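Aldehyde dehydrogenase (Trypanosoma brucei, PDB 5MYP) probably oxidises aldehydes to carboxylic acids with NAD+ as cofactor. Local coordinates at residues C24-A27 against F28-A32; I88-M91 against D92-K96. All blocks are in the same frame, centred on the assembly; numbering follows the deposited sequence.

Contact 1 (C24-A27 against F28-A32); sequences CREA and FNDDA. Unlike the reference sequence in segment 28-32: Asp-30 (reference Asn).
Ala-27 and Ala-32 meet across a Schellman motif that ends helix 16-29. The helix is still regular one turn earlier, where Phe-28 N bonds to Cys-24 O and Asn-29 N bonds to Arg-25 O. Asp-30 then leaves helical backbone angles. Asp-31 has a positive phi of 60° and is the C-prime residue. The chain turns back, and Ala-32 N donates to Ala-27 O at 2.9 Å. Within this loop Asp-31 N bonds to Phe-28 O at 3.0 Å.

The tight side is the inner one. Ala-27 CB packs against Ala-32 CB at 3.8 Å, the small apolar contact expected of this cap. Cys-24 and Ala-27 are buried. Cys-24 lies on Val-120 and Val-149, and Phe-28 lies on Pro-117 and Thr-147, which seats the helix end against strands 110-124 and 147-151. Asp-31 forms a salt bridge with Arg-411 of the second subunit.

The outer side is looser and carries the exposed residues Glu-26, Asn-29 and Asp-30. Asp-30 replaces the Asn of the reference sequence. Its carboxylate stands almost perpendicular to that of Glu-26, and Glu-26 OE2 is 3.0 Å from Asp-30 OD2. This close approach of like charges is doubtful, because Glu-26 was modelled in two conformers.

Arg-25 and Asn-29 are joined through water. Arg-25 CG is anti to the backbone N (chi1 175°), and the chain then bends. This carries Arg-25 CG and CD alongside Asn-29 ND2, both at 4.0 Å. The guanidinium forms a salt bridge with Asp-195. The water lies in the guanidinium plane at its edge. It accepts from Arg-25 NH1 at 2.9 Å and donates to Asn-29 OD1 at 2.7 Å.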
# COMPACT_ATOMS: atom_id res chain seq x y z
N CYS A 24 -21.69 -9.77 -5.93
CA CYS A 24 -20.55 -9.05 -6.51
C CYS A 24 -19.31 -9.94 -6.68
O CYS A 24 -18.61 -9.85 -7.68
CB CYS A 24 -20.22 -7.80 -5.69
SG CYS A 24 -21.52 -6.54 -5.70
N ARG A 25 -19.06 -10.79 -5.69
CA ARG A 25 -17.98 -11.78 -5.72
C ARG A 25 -18.15 -12.76 -6.88
O ARG A 25 -17.23 -12.97 -7.67
CB ARG A 25 -17.93 -12.53 -4.38
CG ARG A 25 -16.95 -13.69 -4.27
CD ARG A 25 -15.51 -13.25 -4.37
NE ARG A 25 -15.13 -12.29 -3.34
CZ ARG A 25 -13.96 -11.66 -3.30
NH1 ARG A 25 -13.03 -11.87 -4.23
NH2 ARG A 25 -13.71 -10.80 -2.31
N GLU A 26 -19.35 -13.34 -6.98
CA GLU A 26 -19.69 -14.27 -8.06
C GLU A 26 -19.58 -13.60 -9.43
O GLU A 26 -19.07 -14.21 -10.38
CB GLU A 26 -21.09 -14.84 -7.84
CG GLU A 26 -21.59 -15.74 -8.96
CD GLU A 26 -20.92 -17.11 -8.98
OE1 GLU A 26 -20.10 -17.38 -8.07
OE2 GLU A 26 -21.23 -17.90 -9.90
N ALA A 27 -20.04 -12.35 -9.52
CA ALA A 27 -19.94 -11.56 -10.76
C ALA A 27 -18.48 -11.36 -11.19
O ALA A 27 -18.15 -11.57 -12.36
CB ALA A 27 -20.63 -10.21 -10.59
N PHE A 28 -17.62 -10.99 -10.25
CA PHE A 28 -16.19 -10.89 -10.52
C PHE A 28 -15.63 -12.21 -11.02
O PHE A 28 -14.97 -12.25 -12.05
CB PHE A 28 -15.38 -10.45 -9.29
CG PHE A 28 -13.90 -10.46 -9.54
CD1 PHE A 28 -13.32 -9.44 -10.28
CD2 PHE A 28 -13.10 -11.52 -9.11
CE1 PHE A 28 -11.96 -9.45 -10.56
CE2 PHE A 28 -11.74 -11.54 -9.39
CZ PHE A 28 -11.17 -10.50 -10.12
N ASN A 29 -15.91 -13.29 -10.29
CA ASN A 29 -15.47 -14.65 -10.67
C ASN A 29 -16.00 -15.09 -12.05
O ASN A 29 -15.32 -15.83 -12.75
CB ASN A 29 -15.87 -15.69 -9.61
CG ASN A 29 -15.13 -15.50 -8.29
OD1 ASN A 29 -14.09 -14.85 -8.23
ND2 ASN A 29 -15.67 -16.08 -7.23
N ASP A 30 -17.19 -14.62 -12.42
CA ASP A 30 -17.77 -14.88 -13.75
C ASP A 30 -17.35 -13.86 -14.83
O ASP A 30 -18.02 -13.76 -15.86
CB ASP A 30 -19.31 -14.95 -13.65
CG ASP A 30 -19.80 -16.14 -12.82
OD1 ASP A 30 -19.10 -17.16 -12.74
OD2 ASP A 30 -20.92 -16.05 -12.26
N ASP A 31 -16.27 -13.11 -14.60
CA ASP A 31 -15.71 -12.15 -15.58
C ASP A 31 -16.68 -11.04 -15.99
O ASP A 31 -16.62 -10.54 -17.12
CB ASP A 31 -15.15 -12.89 -16.81
CG ASP A 31 -14.10 -13.93 -16.45
OD1 ASP A 31 -13.34 -13.72 -15.49
OD2 ASP A 31 -14.02 -14.97 -17.14
N ALA A 32 -17.55 -10.63 -15.07
CA ALA A 32 -18.56 -9.60 -15.36
C ALA A 32 -17.97 -8.24 -15.73
O ALA A 32 -18.65 -7.46 -16.39
CB ALA A 32 -19.52 -9.44 -14.18
O HOH W 1 -12.64 -13.96 -6.15

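Contact 2 (I88-M91 against D92-K96); sequences IEHM and DEYVK
His-90 lays its CB over the face of the Tyr-94 ring, one turn further along helix 69-95. This is a CH-pi contact, with CB 3.8 Å from the centroid of the Tyr-94 ring and 25° off its normal. His-90 O lies over a face of the same ring, offset toward the rim. It also accepts from Tyr-94 N at 3.0 Å. The two rings themselves are oblique, with planes 33° apart. With His-90 CG anti to the carbonyl carbon (chi1 -60°), the imidazole sits near the hydroxyl end of the tyrosine, and His-90 CG is 3.8 Å from Tyr-94 OH.

The next backbone bond runs from Val-95 N to Met-91 O. Beside it Met-91 CG approaches Val-95 CG1 at 4.3 Å, a light apolar contact. The helix is kinked here, and the amides of Asp-92 and Glu-93 have no bond to the preceding turn. One water bridges this break: it donates to Glu-89 O and accepts from Glu-93 N at 3.2 Å.

Further out, Tyr-94 OH is hydrogen-bonded to His-86, whose ring also meets His-90 edge-to-face. Met-91 packs on Leu-43 of helix 36-52, and Val-95 touches Phe-450 of helix 447-452.

The contact is thus mainly packing and backbone bonding. Asp-92 and Glu-93 are engaged in salt bridges by Lys-40 and Arg-447 from other helices. Glu-93 runs alongside His-90, with OE1 3.7 Å from His-90 ND1. His-90 NE2 makes a weak hydrogen bond to Glu-103 of the second subunit. Two nearby carboxylates might favour a protonated imidazole.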
# COMPACT_ATOMS: atom_id res chain seq x y z
N ILE A 88 -11.60 6.31 -19.40
CA ILE A 88 -11.96 5.72 -20.70
C ILE A 88 -10.84 5.93 -21.73
O ILE A 88 -10.40 4.98 -22.37
CB ILE A 88 -13.31 6.26 -21.25
CG1 ILE A 88 -14.46 5.82 -20.35
CG2 ILE A 88 -13.55 5.78 -22.68
CD1 ILE A 88 -15.77 6.55 -20.59
N GLU A 89 -10.38 7.18 -21.86
CA GLU A 89 -9.32 7.55 -22.81
C GLU A 89 -8.03 6.77 -22.63
O GLU A 89 -7.41 6.36 -23.62
CB GLU A 89 -8.98 9.04 -22.71
CG GLU A 89 -10.00 9.98 -23.35
CD GLU A 89 -9.78 11.44 -22.95
OE1 GLU A 89 -8.65 11.78 -22.54
OE2 GLU A 89 -10.74 12.23 -23.06
N HIS A 90 -7.62 6.57 -21.38
CA HIS A 90 -6.30 5.99 -21.07
C HIS A 90 -6.31 4.51 -20.67
O HIS A 90 -5.25 3.96 -20.39
CB HIS A 90 -5.62 6.82 -19.96
CG HIS A 90 -5.39 8.25 -20.33
ND1 HIS A 90 -4.61 8.62 -21.41
CD2 HIS A 90 -5.83 9.40 -19.77
CE1 HIS A 90 -4.59 9.94 -21.50
NE2 HIS A 90 -5.33 10.44 -20.52
N MET A 91 -7.48 3.85 -20.68
CA MET A 91 -7.59 2.46 -20.19
C MET A 91 -6.66 1.50 -20.93
O MET A 91 -5.97 0.70 -20.30
CB MET A 91 -9.02 1.94 -20.32
CG MET A 91 -9.25 0.59 -19.66
SD MET A 91 -10.94 0.02 -19.90
CE MET A 91 -11.79 1.11 -18.76
N ASP A 92 -6.66 1.59 -22.26
CA ASP A 92 -5.82 0.72 -23.08
C ASP A 92 -4.33 0.90 -22.78
O ASP A 92 -3.58 -0.06 -22.80
CB ASP A 92 -6.11 0.94 -24.57
CG ASP A 92 -7.49 0.44 -24.96
OD1 ASP A 92 -7.65 -0.78 -25.12
OD2 ASP A 92 -8.41 1.27 -25.12
N GLU A 93 -3.92 2.13 -22.47
CA GLU A 93 -2.54 2.40 -22.04
C GLU A 93 -2.26 1.75 -20.68
O GLU A 93 -1.22 1.11 -20.50
CB GLU A 93 -2.28 3.91 -21.96
CG GLU A 93 -0.83 4.30 -21.70
CD GLU A 93 -0.65 5.78 -21.37
OE1 GLU A 93 -1.50 6.59 -21.78
OE2 GLU A 93 0.35 6.13 -20.71
N TYR A 94 -3.18 1.92 -19.73
CA TYR A 94 -2.97 1.44 -18.36
C TYR A 94 -2.92 -0.09 -18.24
O TYR A 94 -2.14 -0.62 -17.44
CB TYR A 94 -4.02 2.03 -17.41
CG TYR A 94 -4.01 3.55 -17.27
CD1 TYR A 94 -2.88 4.32 -17.62
CD2 TYR A 94 -5.12 4.23 -16.76
CE1 TYR A 94 -2.88 5.70 -17.48
CE2 TYR A 94 -5.12 5.62 -16.62
CZ TYR A 94 -3.99 6.34 -16.98
OH TYR A 94 -3.95 7.70 -16.86
N VAL A 95 -3.73 -0.80 -19.03
CA VAL A 95 -3.78 -2.26 -18.96
C VAL A 95 -2.54 -2.99 -19.53
O VAL A 95 -2.31 -4.14 -19.19
CB VAL A 95 -5.06 -2.85 -19.61
CG1 VAL A 95 -6.31 -2.38 -18.87
CG2 VAL A 95 -5.15 -2.52 -21.09
N LYS A 96 -1.77 -2.32 -20.39
CA LYS A 96 -0.67 -2.98 -21.11
C LYS A 96 0.49 -3.33 -20.16
O LYS A 96 0.74 -2.59 -19.22
CB LYS A 96 -0.16 -2.11 -22.27
CG LYS A 96 0.78 -0.98 -21.90
CD LYS A 96 0.85 0.07 -23.01
CE LYS A 96 2.02 1.02 -22.78
NZ LYS A 96 1.95 2.25 -23.61
O HOH W 2 -9.30 3.82 -24.43
O HOH W 3 -5.67 4.36 -23.88

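Contacts 1 and 2 are separate local features at the C-terminal ends of two helices. Their centres are about 22 Å apart, and their nearest atoms are about 11 Å apart, so they do not touch. Contact 1 comes first along the chain and closes helix 16-29; contact 2 lies in the last turns of helix 69-95. Both are on the same side of the chain's centre, their centres about 28 Å and 23 Å from it. Asp-31 forms a salt bridge to the second subunit, and His-90 only a weak hydrogen bond. Each contact has one residue within reach of that subunit. Both lie away from the predicted active-site residues Glu-223 and Cys-259.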